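Long-range contacts in aminoglycoside phosphotransferase (Mycobacterium smegmatis, PDB 6EF6), which phosphorylates (S)-1-amino-2-propanol, as the kinase of the aminoacetone utilization microcompartment: residues 86-97 with 156-167; 51-59 with 66-74. One frame throughout, in Å; residues are numbered along the deposited sequence.

Contact 1: residues 86-97 with 156-167; sequences DWLAALRTDSDV and SLHEHSQRWTRP
W87 and H160 meet through an indole-to-imidazole hydrogen bond, one of two polar links between the segments. NE1 of W87 donates to ND1 of H160 over 3.0 Å; the acceptor lies in the indole plane, whereas the indole nitrogen is tilted out of the imidazole plane. As the acceptor of this bond, ND1 is probably the unprotonated nitrogen of the imidazole. A second polar grip closes the C-terminal end of helix 78-94: NH1 of R163 donates to D94 O at 2.9 Å and NH2 to the same oxygen at 3.3 Å, both from one side of the carbonyl plane, while H160 CD2 lies against a face of the guanidinium.

Aromatic contacts extend this arrangement into a cluster of W87, H160 and W164. The two indoles lie 15° from parallel but are slid apart, with W87 CD1 and W164 CZ3 touching at 3.6 Å. A90 CB makes a CH-pi contact over the five-membered ring of W164.

Knob-and-hole and aliphatic packing complete the interface. H160 holds CG anti to its backbone N (chi1 -178°), which carries the ring as a knob into the hole formed by W87, A90, L91 and D94; L91 CD2 presses on it at 3.4 Å from ND1. Beyond it the apolar L157 CD2 meets L91 CD1, and V97 CG2 packs tightly on S156 CB at 3.4 Å.

The axes of segments 86-94 and 156-163 come within 11.0 Å at 108°. Consistent with a kinase-like fold, they tie helix 78-94, next to the N-terminal-lobe sheet, to helix 147-163 of the mainly helical C-terminal lobe. L227 of strand 227-228 touches both tryptophans and accepts a hydrogen bond from S161, while F253 meets W87 edge-to-face.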
loop_
_atom_site.group_PDB
_atom_site.type_symbol
_atom_site.label_atom_id
_atom_site.label_comp_id
_atom_site.label_asym_id
_atom_site.label_seq_id
_atom_site.Cartn_x
_atom_site.Cartn_y
_atom_site.Cartn_z
ATOM N N ASP A 86 -4.341 -11.612 -11.009
ATOM C CA ASP A 86 -5.127 -11.324 -12.215
ATOM C C ASP A 86 -5.077 -9.842 -12.575
ATOM O O ASP A 86 -4.998 -9.484 -13.758
ATOM C CB ASP A 86 -6.576 -11.740 -11.991
ATOM C CG ASP A 86 -6.782 -13.269 -12.030
ATOM O OD1 ASP A 86 -5.897 -13.979 -12.574
ATOM O OD2 ASP A 86 -7.814 -13.715 -11.494
ATOM N N TRP A 87 -5.087 -8.935 -11.574
ATOM C CA TRP A 87 -4.921 -7.532 -11.915
ATOM C C TRP A 87 -3.527 -7.273 -12.472
ATOM O O TRP A 87 -3.372 -6.524 -13.455
ATOM C CB TRP A 87 -5.206 -6.634 -10.715
ATOM C CG TRP A 87 -5.374 -5.183 -11.060
ATOM C CD1 TRP A 87 -5.672 -4.660 -12.275
ATOM C CD2 TRP A 87 -5.251 -4.043 -10.180
ATOM N NE1 TRP A 87 -5.734 -3.296 -12.221
ATOM C CE2 TRP A 87 -5.462 -2.873 -10.945
ATOM C CE3 TRP A 87 -4.949 -3.907 -8.837
ATOM C CZ2 TRP A 87 -5.457 -1.608 -10.409
ATOM C CZ3 TRP A 87 -4.903 -2.640 -8.300
ATOM C CH2 TRP A 87 -5.136 -1.489 -9.081
ATOM N N LEU A 88 -2.492 -7.864 -11.857
ATOM C CA LEU A 88 -1.150 -7.662 -12.391
ATOM C C LEU A 88 -1.070 -8.110 -13.835
ATOM O O LEU A 88 -0.459 -7.428 -14.667
ATOM C CB LEU A 88 -0.084 -8.409 -11.570
ATOM C CG LEU A 88 0.072 -8.070 -10.113
ATOM C CD1 LEU A 88 1.217 -8.883 -9.488
ATOM C CD2 LEU A 88 0.291 -6.583 -9.910
ATOM N N ALA A 89 -1.689 -9.240 -14.156
ATOM C CA ALA A 89 -1.625 -9.744 -15.523
ATOM C C ALA A 89 -2.291 -8.784 -16.502
ATOM O O ALA A 89 -1.805 -8.593 -17.627
ATOM C CB ALA A 89 -2.271 -11.127 -15.588
ATOM N N ALA A 90 -3.406 -8.177 -16.098
ATOM C CA ALA A 90 -4.092 -7.203 -16.951
ATOM C C ALA A 90 -3.285 -5.920 -17.076
ATOM O O ALA A 90 -3.183 -5.353 -18.165
ATOM C CB ALA A 90 -5.473 -6.921 -16.382
ATOM N N LEU A 91 -2.675 -5.466 -15.980
ATOM C CA LEU A 91 -1.835 -4.268 -16.046
ATOM C C LEU A 91 -0.637 -4.502 -16.961
ATOM O O LEU A 91 -0.246 -3.610 -17.720
ATOM C CB LEU A 91 -1.377 -3.850 -14.638
ATOM C CG LEU A 91 -2.497 -3.282 -13.779
ATOM C CD1 LEU A 91 -2.026 -3.292 -12.320
ATOM C CD2 LEU A 91 -2.925 -1.890 -14.199
ATOM N N ARG A 92 -0.061 -5.705 -16.937
ATOM C CA ARG A 92 1.103 -5.978 -17.780
ATOM C C ARG A 92 0.778 -5.804 -19.255
ATOM O O ARG A 92 1.550 -5.199 -20.007
ATOM C CB ARG A 92 1.632 -7.401 -17.540
ATOM C CG ARG A 92 2.669 -7.476 -16.451
ATOM C CD ARG A 92 3.562 -8.716 -16.590
ATOM N NE ARG A 92 2.780 -9.944 -16.655
ATOM C CZ ARG A 92 2.151 -10.482 -15.614
ATOM N NH1 ARG A 92 2.202 -9.896 -14.415
ATOM N NH2 ARG A 92 1.459 -11.603 -15.772
ATOM N N THR A 93 -0.357 -6.328 -19.689
ATOM C CA THR A 93 -0.664 -6.339 -21.108
ATOM C C THR A 93 -1.438 -5.115 -21.578
ATOM O O THR A 93 -1.389 -4.802 -22.780
ATOM C CB THR A 93 -1.469 -7.594 -21.433
ATOM O OG1 THR A 93 -2.702 -7.562 -20.721
ATOM C CG2 THR A 93 -0.700 -8.835 -21.059
ATOM N N ASP A 94 -2.159 -4.424 -20.689
ATOM C CA ASP A 94 -3.126 -3.413 -21.107
ATOM C C ASP A 94 -2.905 -2.044 -20.480
ATOM O O ASP A 94 -3.734 -1.145 -20.683
ATOM C CB ASP A 94 -4.548 -3.863 -20.775
ATOM C CG ASP A 94 -5.081 -4.873 -21.758
ATOM O OD1 ASP A 94 -4.942 -4.653 -22.982
ATOM O OD2 ASP A 94 -5.629 -5.893 -21.297
ATOM N N SER A 95 -1.819 -1.821 -19.761
ATOM C CA SER A 95 -1.574 -0.493 -19.243
ATOM C C SER A 95 -0.105 -0.116 -19.399
ATOM O O SER A 95 0.752 -0.975 -19.594
ATOM C CB SER A 95 -1.943 -0.463 -17.759
ATOM O OG SER A 95 -0.832 -0.822 -16.998
ATOM N N ASP A 96 0.190 1.172 -19.285
ATOM C CA ASP A 96 1.574 1.601 -19.405
ATOM C C ASP A 96 2.300 1.582 -18.079
ATOM O O ASP A 96 3.450 2.024 -18.008
ATOM C CB ASP A 96 1.667 2.985 -20.046
ATOM C CG ASP A 96 1.090 4.050 -19.184
ATOM O OD1 ASP A 96 -0.001 3.827 -18.625
ATOM O OD2 ASP A 96 1.730 5.118 -19.063
ATOM N N VAL A 97 1.659 1.067 -17.038
ATOM C CA VAL A 97 2.318 0.883 -15.743
ATOM C C VAL A 97 3.127 -0.402 -15.794
ATOM O O VAL A 97 2.607 -1.448 -16.199
ATOM C CB VAL A 97 1.280 0.800 -14.614
ATOM C CG1 VAL A 97 1.949 0.656 -13.253
ATOM C CG2 VAL A 97 0.424 2.049 -14.607
ATOM N N SER A 156 -2.602 6.385 -13.855
ATOM C CA SER A 156 -2.668 5.279 -14.806
ATOM C C SER A 156 -3.279 4.031 -14.183
ATOM O O SER A 156 -3.986 3.289 -14.877
ATOM C CB SER A 156 -1.274 4.937 -15.292
ATOM O OG SER A 156 -0.774 6.019 -16.058
ATOM N N LEU A 157 -2.990 3.755 -12.905
ATOM C CA LEU A 157 -3.639 2.631 -12.224
ATOM C C LEU A 157 -5.126 2.863 -12.087
ATOM O O LEU A 157 -5.918 1.922 -12.246
ATOM C CB LEU A 157 -3.004 2.421 -10.847
ATOM C CG LEU A 157 -1.607 1.801 -10.873
ATOM C CD1 LEU A 157 -0.955 1.890 -9.503
ATOM C CD2 LEU A 157 -1.643 0.335 -11.338
ATOM N N HIS A 158 -5.552 4.078 -11.793
ATOM C CA HIS A 158 -6.958 4.370 -11.704
ATOM C C HIS A 158 -7.638 4.215 -13.056
ATOM O O HIS A 158 -8.763 3.689 -13.153
ATOM C CB HIS A 158 -7.168 5.770 -11.173
ATOM C CG HIS A 158 -6.757 5.927 -9.760
ATOM N ND1 HIS A 158 -6.810 7.143 -9.123
ATOM C CD2 HIS A 158 -6.368 5.025 -8.834
ATOM C CE1 HIS A 158 -6.421 7.002 -7.875
ATOM N NE2 HIS A 158 -6.136 5.730 -7.660
ATOM N N GLU A 159 -7.012 4.706 -14.120
ATOM C CA GLU A 159 -7.605 4.585 -15.444
ATOM C C GLU A 159 -7.795 3.123 -15.805
ATOM O O GLU A 159 -8.842 2.743 -16.360
ATOM C CB GLU A 159 -6.680 5.273 -16.437
ATOM C CG GLU A 159 -7.185 5.258 -17.899
ATOM C CD GLU A 159 -6.093 5.601 -18.894
ATOM O OE1 GLU A 159 -5.995 6.779 -19.303
ATOM O OE2 GLU A 159 -5.317 4.691 -19.255
ATOM N N HIS A 160 -6.787 2.276 -15.565
ATOM C CA HIS A 160 -6.945 0.852 -15.844
ATOM C C HIS A 160 -8.075 0.251 -15.025
ATOM O O HIS A 160 -8.944 -0.465 -15.548
ATOM C CB HIS A 160 -5.665 0.069 -15.618
ATOM C CG HIS A 160 -5.839 -1.362 -15.965
ATOM N ND1 HIS A 160 -6.223 -2.322 -15.054
ATOM C CD2 HIS A 160 -5.855 -1.970 -17.176
ATOM C CE1 HIS A 160 -6.385 -3.476 -15.673
ATOM N NE2 HIS A 160 -6.198 -3.286 -16.975
ATOM N N SER A 161 -8.087 0.524 -13.730
ATOM C CA SER A 161 -9.111 -0.034 -12.854
ATOM C C SER A 161 -10.520 0.349 -13.320
ATOM O O SER A 161 -11.449 -0.473 -13.265
ATOM C CB SER A 161 -8.844 0.449 -11.411
ATOM O OG SER A 161 -9.979 0.249 -10.561
ATOM N N GLN A 162 -10.698 1.597 -13.744
ATOM C CA GLN A 162 -12.007 2.068 -14.191
ATOM C C GLN A 162 -12.488 1.388 -15.453
ATOM O O GLN A 162 -13.705 1.316 -15.682
ATOM C CB GLN A 162 -11.949 3.559 -14.460
ATOM C CG GLN A 162 -11.860 4.346 -13.170
ATOM C CD GLN A 162 -12.598 5.649 -13.220
ATOM O OE1 GLN A 162 -12.080 6.654 -13.709
ATOM N NE2 GLN A 162 -13.823 5.642 -12.717
ATOM N N ARG A 163 -11.591 0.915 -16.311
ATOM C CA ARG A 163 -12.062 0.313 -17.551
ATOM C C ARG A 163 -11.982 -1.205 -17.556
ATOM O O ARG A 163 -12.586 -1.838 -18.424
ATOM C CB ARG A 163 -11.283 0.908 -18.713
ATOM C CG ARG A 163 -9.860 0.486 -18.832
ATOM C CD ARG A 163 -9.177 1.166 -20.034
ATOM N NE ARG A 163 -7.760 1.433 -19.771
ATOM C CZ ARG A 163 -6.753 0.604 -20.052
ATOM N NH1 ARG A 163 -5.510 0.969 -19.742
ATOM N NH2 ARG A 163 -6.974 -0.574 -20.634
ATOM N N TRP A 164 -11.337 -1.800 -16.565
ATOM C CA TRP A 164 -11.059 -3.232 -16.592
ATOM C C TRP A 164 -12.304 -3.985 -16.190
ATOM O O TRP A 164 -12.830 -3.796 -15.089
ATOM C CB TRP A 164 -9.922 -3.564 -15.620
ATOM C CG TRP A 164 -9.496 -5.027 -15.600
ATOM C CD1 TRP A 164 -9.358 -5.868 -16.691
ATOM C CD2 TRP A 164 -9.155 -5.801 -14.455
ATOM N NE1 TRP A 164 -8.954 -7.114 -16.282
ATOM C CE2 TRP A 164 -8.808 -7.093 -14.917
ATOM C CE3 TRP A 164 -9.101 -5.530 -13.076
ATOM C CZ2 TRP A 164 -8.430 -8.100 -14.048
ATOM C CZ3 TRP A 164 -8.720 -6.530 -12.223
ATOM C CH2 TRP A 164 -8.376 -7.791 -12.714
ATOM N N THR A 165 -12.729 -4.895 -17.055
ATOM C CA THR A 165 -13.780 -5.819 -16.694
ATOM C C THR A 165 -13.151 -6.978 -15.927
ATOM O O THR A 165 -12.336 -7.726 -16.476
ATOM C CB THR A 165 -14.506 -6.283 -17.953
ATOM O OG1 THR A 165 -15.118 -5.133 -18.555
ATOM C CG2 THR A 165 -15.562 -7.337 -17.626
ATOM N N ARG A 166 -13.504 -7.096 -14.658
ATOM C CA ARG A 166 -12.847 -8.043 -13.770
ATOM C C ARG A 166 -13.300 -9.484 -14.030
ATOM O O ARG A 166 -14.410 -9.734 -14.536
ATOM C CB ARG A 166 -13.102 -7.673 -12.326
ATOM C CG ARG A 166 -12.543 -6.265 -12.017
ATOM C CD ARG A 166 -12.537 -5.966 -10.572
ATOM N NE ARG A 166 -13.891 -5.804 -10.031
ATOM C CZ ARG A 166 -14.542 -4.654 -9.988
ATOM N NH1 ARG A 166 -13.985 -3.555 -10.468
ATOM N NH2 ARG A 166 -15.763 -4.621 -9.475
ATOM N N PRO A 167 -12.437 -10.459 -13.745
ATOM C CA PRO A 167 -12.814 -11.856 -13.961
ATOM C C PRO A 167 -14.001 -12.256 -13.115
ATOM O O PRO A 167 -14.209 -11.773 -11.998
ATOM C CB PRO A 167 -11.577 -12.646 -13.501
ATOM C CG PRO A 167 -10.518 -11.702 -13.312
ATOM C CD PRO A 167 -11.073 -10.319 -13.207
#

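Contact 2: residues 51-59 with 66-74; sequences LSENATYLV and SILRVHRQD. With BEZ (benzoic acid), chain B; JFN ((2R)-1-methoxypropan-2-amine), chain C.
The guanidinium of R72 has the carboxylate of E53 stacked over one face, the planes 15° apart and E53 CD above the centre at 3.8 Å. The attraction is between charges, for no N-H is aimed at OE2, whose position is less certain. At the edge of the R69 guanidinium, NH1 donates to benzoic acid O1 over 2.9 Å; a bend at chi3 (76°) turns the group there, and E84 holds NH2. One face of the H71 ring is met by R69 CG, and its edge by a water shared with N54. On the benzoic acid ring, I67 CD1 touches C4 at 3.5 Å.

N54 OD1 takes the backbone N-H of R72 at 2.9 Å, nearly straight at 172°, and its ND2 binds D254. Antiparallel pairing runs from A55-V70 to V59-S66, Y57 and L68 exchanging both bonds. T56 and I67, their CG2 methyls pressed together at 3.4 Å, line the benzoic acid pocket with S52 and R69; E53 belongs to the site of (2R)-1-methoxypropan-2-amine.

This beta hairpin lies in the five-stranded antiparallel sheet of a kinase-like N-terminal lobe, between strands 45-48 and 124-130, with helix 28-35 on the face bearing Y57, L68 and V70.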
loop_
_atom_site.group_PDB
_atom_site.type_symbol
_atom_site.label_atom_id
_atom_site.label_comp_id
_atom_site.label_asym_id
_atom_site.label_seq_id
_atom_site.Cartn_x
_atom_site.Cartn_y
_atom_site.Cartn_z
ATOM N N LEU A 51 11.331 -4.636 1.920
ATOM C CA LEU A 51 10.138 -4.307 1.157
ATOM C C LEU A 51 9.003 -5.134 1.729
ATOM O O LEU A 51 9.208 -6.285 2.123
ATOM C CB LEU A 51 10.321 -4.689 -0.311
ATOM C CG LEU A 51 11.558 -4.271 -1.126
ATOM C CD1 LEU A 51 11.704 -5.122 -2.354
ATOM C CD2 LEU A 51 11.491 -2.838 -1.499
ATOM N N SER A 52 7.818 -4.533 1.797
ATOM C CA SER A 52 6.575 -5.233 2.115
ATOM C C SER A 52 6.433 -5.602 3.585
ATOM O O SER A 52 7.427 -5.806 4.258
ATOM C CB SER A 52 6.435 -6.494 1.251
ATOM O OG SER A 52 5.392 -7.316 1.726
ATOM N N GLU A 53 5.200 -5.748 4.074
ATOM C CA GLU A 53 4.976 -6.380 5.374
ATOM C C GLU A 53 5.164 -7.895 5.319
ATOM O O GLU A 53 5.316 -8.533 6.367
ATOM C CB GLU A 53 3.548 -6.106 5.846
ATOM C CG GLU A 53 3.366 -4.906 6.739
ATOM C CD GLU A 53 2.221 -5.110 7.723
ATOM O OE1 GLU A 53 2.399 -5.865 8.704
ATOM O OE2 GLU A 53 1.135 -4.528 7.503
ATOM N N ASN A 54 5.120 -8.485 4.134
ATOM C CA ASN A 54 5.449 -9.888 3.950
ATOM C C ASN A 54 6.965 -10.012 3.843
ATOM O O ASN A 54 7.674 -9.041 3.546
ATOM C CB ASN A 54 4.779 -10.401 2.663
ATOM C CG ASN A 54 3.268 -10.191 2.675
ATOM O OD1 ASN A 54 2.569 -10.691 3.543
ATOM N ND2 ASN A 54 2.773 -9.392 1.751
ATOM N N ALA A 55 7.469 -11.209 4.099
ATOM C CA ALA A 55 8.894 -11.475 3.934
ATOM C C ALA A 55 9.174 -11.666 2.449
ATOM O O ALA A 55 8.627 -12.576 1.828
ATOM C CB ALA A 55 9.267 -12.723 4.732
ATOM N N THR A 56 10.017 -10.812 1.873
ATOM C CA THR A 56 10.343 -10.849 0.452
ATOM C C THR A 56 11.849 -11.014 0.293
ATOM O O THR A 56 12.619 -10.362 1.006
ATOM C CB THR A 56 9.858 -9.554 -0.210
ATOM O OG1 THR A 56 8.418 -9.479 -0.111
ATOM C CG2 THR A 56 10.245 -9.510 -1.697
ATOM N N TYR A 57 12.264 -11.950 -0.560
ATOM C CA TYR A 57 13.658 -12.359 -0.667
ATOM C C TYR A 57 14.158 -12.209 -2.094
ATOM O O TYR A 57 13.466 -12.567 -3.055
ATOM C CB TYR A 57 13.831 -13.830 -0.288
ATOM C CG TYR A 57 13.444 -14.152 1.139
ATOM C CD1 TYR A 57 12.144 -14.495 1.459
ATOM C CD2 TYR A 57 14.385 -14.104 2.171
ATOM C CE1 TYR A 57 11.783 -14.793 2.755
ATOM C CE2 TYR A 57 14.024 -14.390 3.470
ATOM C CZ TYR A 57 12.718 -14.737 3.753
ATOM O OH TYR A 57 12.385 -15.005 5.057
ATOM N N LEU A 58 15.385 -11.718 -2.221
ATOM C CA LEU A 58 16.110 -11.783 -3.482
ATOM C C LEU A 58 16.703 -13.173 -3.605
ATOM O O LEU A 58 17.473 -13.597 -2.737
ATOM C CB LEU A 58 17.216 -10.736 -3.499
ATOM C CG LEU A 58 18.173 -10.836 -4.698
ATOM C CD1 LEU A 58 17.378 -10.650 -6.001
ATOM C CD2 LEU A 58 19.286 -9.802 -4.594
ATOM N N VAL A 59 16.349 -13.880 -4.675
ATOM C CA VAL A 59 16.836 -15.235 -4.935
ATOM C C VAL A 59 17.957 -15.144 -5.959
ATOM O O VAL A 59 17.753 -14.613 -7.058
ATOM C CB VAL A 59 15.706 -16.118 -5.497
ATOM C CG1 VAL A 59 16.217 -17.541 -5.780
ATOM C CG2 VAL A 59 14.513 -16.157 -4.573
ATOM N N SER A 66 15.762 -13.469 -8.952
ATOM C CA SER A 66 14.306 -13.371 -8.903
ATOM C C SER A 66 13.886 -13.025 -7.479
ATOM O O SER A 66 14.724 -12.850 -6.599
ATOM C CB SER A 66 13.634 -14.638 -9.455
ATOM O OG SER A 66 14.046 -15.806 -8.754
ATOM N N ILE A 67 12.581 -12.850 -7.280
ATOM C CA ILE A 67 12.041 -12.371 -6.014
ATOM C C ILE A 67 10.984 -13.331 -5.487
ATOM O O ILE A 67 10.027 -13.675 -6.197
ATOM C CB ILE A 67 11.477 -10.946 -6.148
ATOM C CG1 ILE A 67 12.647 -9.991 -6.428
ATOM C CG2 ILE A 67 10.750 -10.568 -4.883
ATOM C CD1 ILE A 67 12.219 -8.628 -6.880
ATOM N N LEU A 68 11.131 -13.747 -4.236
ATOM C CA LEU A 68 10.172 -14.656 -3.621
ATOM C C LEU A 68 9.432 -13.938 -2.491
ATOM O O LEU A 68 10.067 -13.434 -1.555
ATOM C CB LEU A 68 10.905 -15.894 -3.095
ATOM C CG LEU A 68 10.042 -17.060 -2.683
ATOM C CD1 LEU A 68 9.382 -17.701 -3.874
ATOM C CD2 LEU A 68 10.933 -18.095 -1.967
ATOM N N ARG A 69 8.107 -13.878 -2.566
ATOM C CA ARG A 69 7.278 -13.241 -1.547
ATOM C C ARG A 69 6.578 -14.300 -0.689
ATOM O O ARG A 69 5.749 -15.066 -1.201
ATOM C CB ARG A 69 6.229 -12.354 -2.221
ATOM C CG ARG A 69 5.276 -11.660 -1.265
ATOM C CD ARG A 69 4.331 -10.743 -2.044
ATOM N NE ARG A 69 3.294 -11.496 -2.717
ATOM C CZ ARG A 69 2.332 -10.930 -3.450
ATOM N NH1 ARG A 69 2.331 -9.611 -3.681
ATOM N NH2 ARG A 69 1.373 -11.691 -3.922
ATOM N N VAL A 70 6.877 -14.332 0.607
ATOM C CA VAL A 70 6.236 -15.257 1.545
ATOM C C VAL A 70 5.140 -14.491 2.292
ATOM O O VAL A 70 5.424 -13.582 3.074
ATOM C CB VAL A 70 7.249 -15.867 2.522
ATOM C CG1 VAL A 70 6.545 -16.785 3.545
ATOM C CG2 VAL A 70 8.318 -16.669 1.782
ATOM N N HIS A 71 3.878 -14.856 2.078
ATOM C CA HIS A 71 2.773 -14.099 2.657
ATOM C C HIS A 71 2.673 -14.344 4.149
ATOM O O HIS A 71 2.808 -15.475 4.632
ATOM C CB HIS A 71 1.465 -14.506 1.987
ATOM C CG HIS A 71 1.311 -13.958 0.611
ATOM N ND1 HIS A 71 0.599 -12.811 0.359
ATOM C CD2 HIS A 71 1.788 -14.377 -0.582
ATOM C CE1 HIS A 71 0.659 -12.543 -0.937
ATOM N NE2 HIS A 71 1.355 -13.492 -1.534
ATOM N N ARG A 72 2.455 -13.272 4.895
ATOM C CA ARG A 72 2.270 -13.450 6.310
ATOM C C ARG A 72 0.997 -14.251 6.586
ATOM O O ARG A 72 0.123 -14.414 5.732
ATOM C CB ARG A 72 2.317 -12.120 7.047
ATOM C CG ARG A 72 1.248 -11.168 6.679
ATOM C CD ARG A 72 1.506 -9.894 7.454
ATOM N NE ARG A 72 0.418 -8.939 7.340
ATOM C CZ ARG A 72 0.280 -8.086 6.333
ATOM N NH1 ARG A 72 -0.740 -7.242 6.322
ATOM N NH2 ARG A 72 1.164 -8.072 5.344
ATOM N N GLN A 73 0.951 -14.821 7.784
ATOM C CA GLN A 73 -0.117 -15.736 8.142
ATOM C C GLN A 73 -1.438 -14.992 8.257
ATOM O O GLN A 73 -1.494 -13.870 8.758
ATOM C CB GLN A 73 0.221 -16.404 9.482
ATOM C CG GLN A 73 -0.927 -17.159 10.111
ATOM C CD GLN A 73 -0.564 -17.747 11.459
ATOM O OE1 GLN A 73 0.533 -18.276 11.642
ATOM N NE2 GLN A 73 -1.484 -17.645 12.416
ATOM N N ASP A 74 -2.504 -15.612 7.755
ATOM C CA ASP A 74 -3.894 -15.272 8.030
ATOM C C ASP A 74 -4.400 -14.030 7.291
ATOM O O ASP A 74 -5.593 -13.742 7.365
ATOM C CB ASP A 74 -4.198 -15.127 9.535
ATOM C CG ASP A 74 -4.238 -16.470 10.247
ATOM O OD1 ASP A 74 -4.698 -17.455 9.628
ATOM O OD2 ASP A 74 -3.795 -16.546 11.415
HETATM C C BEZ B . 5.724 -7.762 -3.531
HETATM O O1 BEZ B . 4.598 -7.857 -4.019
HETATM O O2 BEZ B . 5.863 -7.800 -2.275
HETATM C C1 BEZ B . 6.885 -7.600 -4.453
HETATM C C2 BEZ B . 8.082 -7.090 -3.987
HETATM C C3 BEZ B . 9.153 -6.950 -4.863
HETATM C C4 BEZ B . 9.012 -7.306 -6.197
HETATM C C5 BEZ B . 7.805 -7.821 -6.659
HETATM C C6 BEZ B . 6.745 -7.955 -5.786
HETATM C C07 JFN C . 5.082 -0.741 7.327
HETATM C C08 JFN C . 1.435 -1.028 6.745
HETATM C C09 JFN C . 2.884 -0.570 6.645
HETATM C C15 JFN C . 0.640 -0.409 5.607
HETATM N N04 JFN C . 1.342 -2.458 6.558
HETATM O O02 JFN C . 3.733 -0.926 7.685
HETATM O O HOH W 1 -0.137 -11.260 2.726
HETATM O O HOH W 2 5.804 -13.186 5.789
#

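Overall arrangement
From the N terminus, contact 2 comes first, folding strand 55-61 back on strand 64-70 across a short turn. A short connection then leads into helix 78-94, where contact 1 opens; its loop runs through strands 112-114 and 124-130 before helix 147-163 closes it. The two are in series, and neither loop encloses or crosses the other. Yet the longer one returns strand 124-130 to the side of the hairpin, so the sheet of contact 2 is completed within the loop of contact 1. Contact 2 binds neighbouring strands of that sheet, while contact 1 binds helix to helix, probably joining the N-terminal lobe to the helical one. Their centres lie 23 Å apart, with nearest atoms about 6 Å apart.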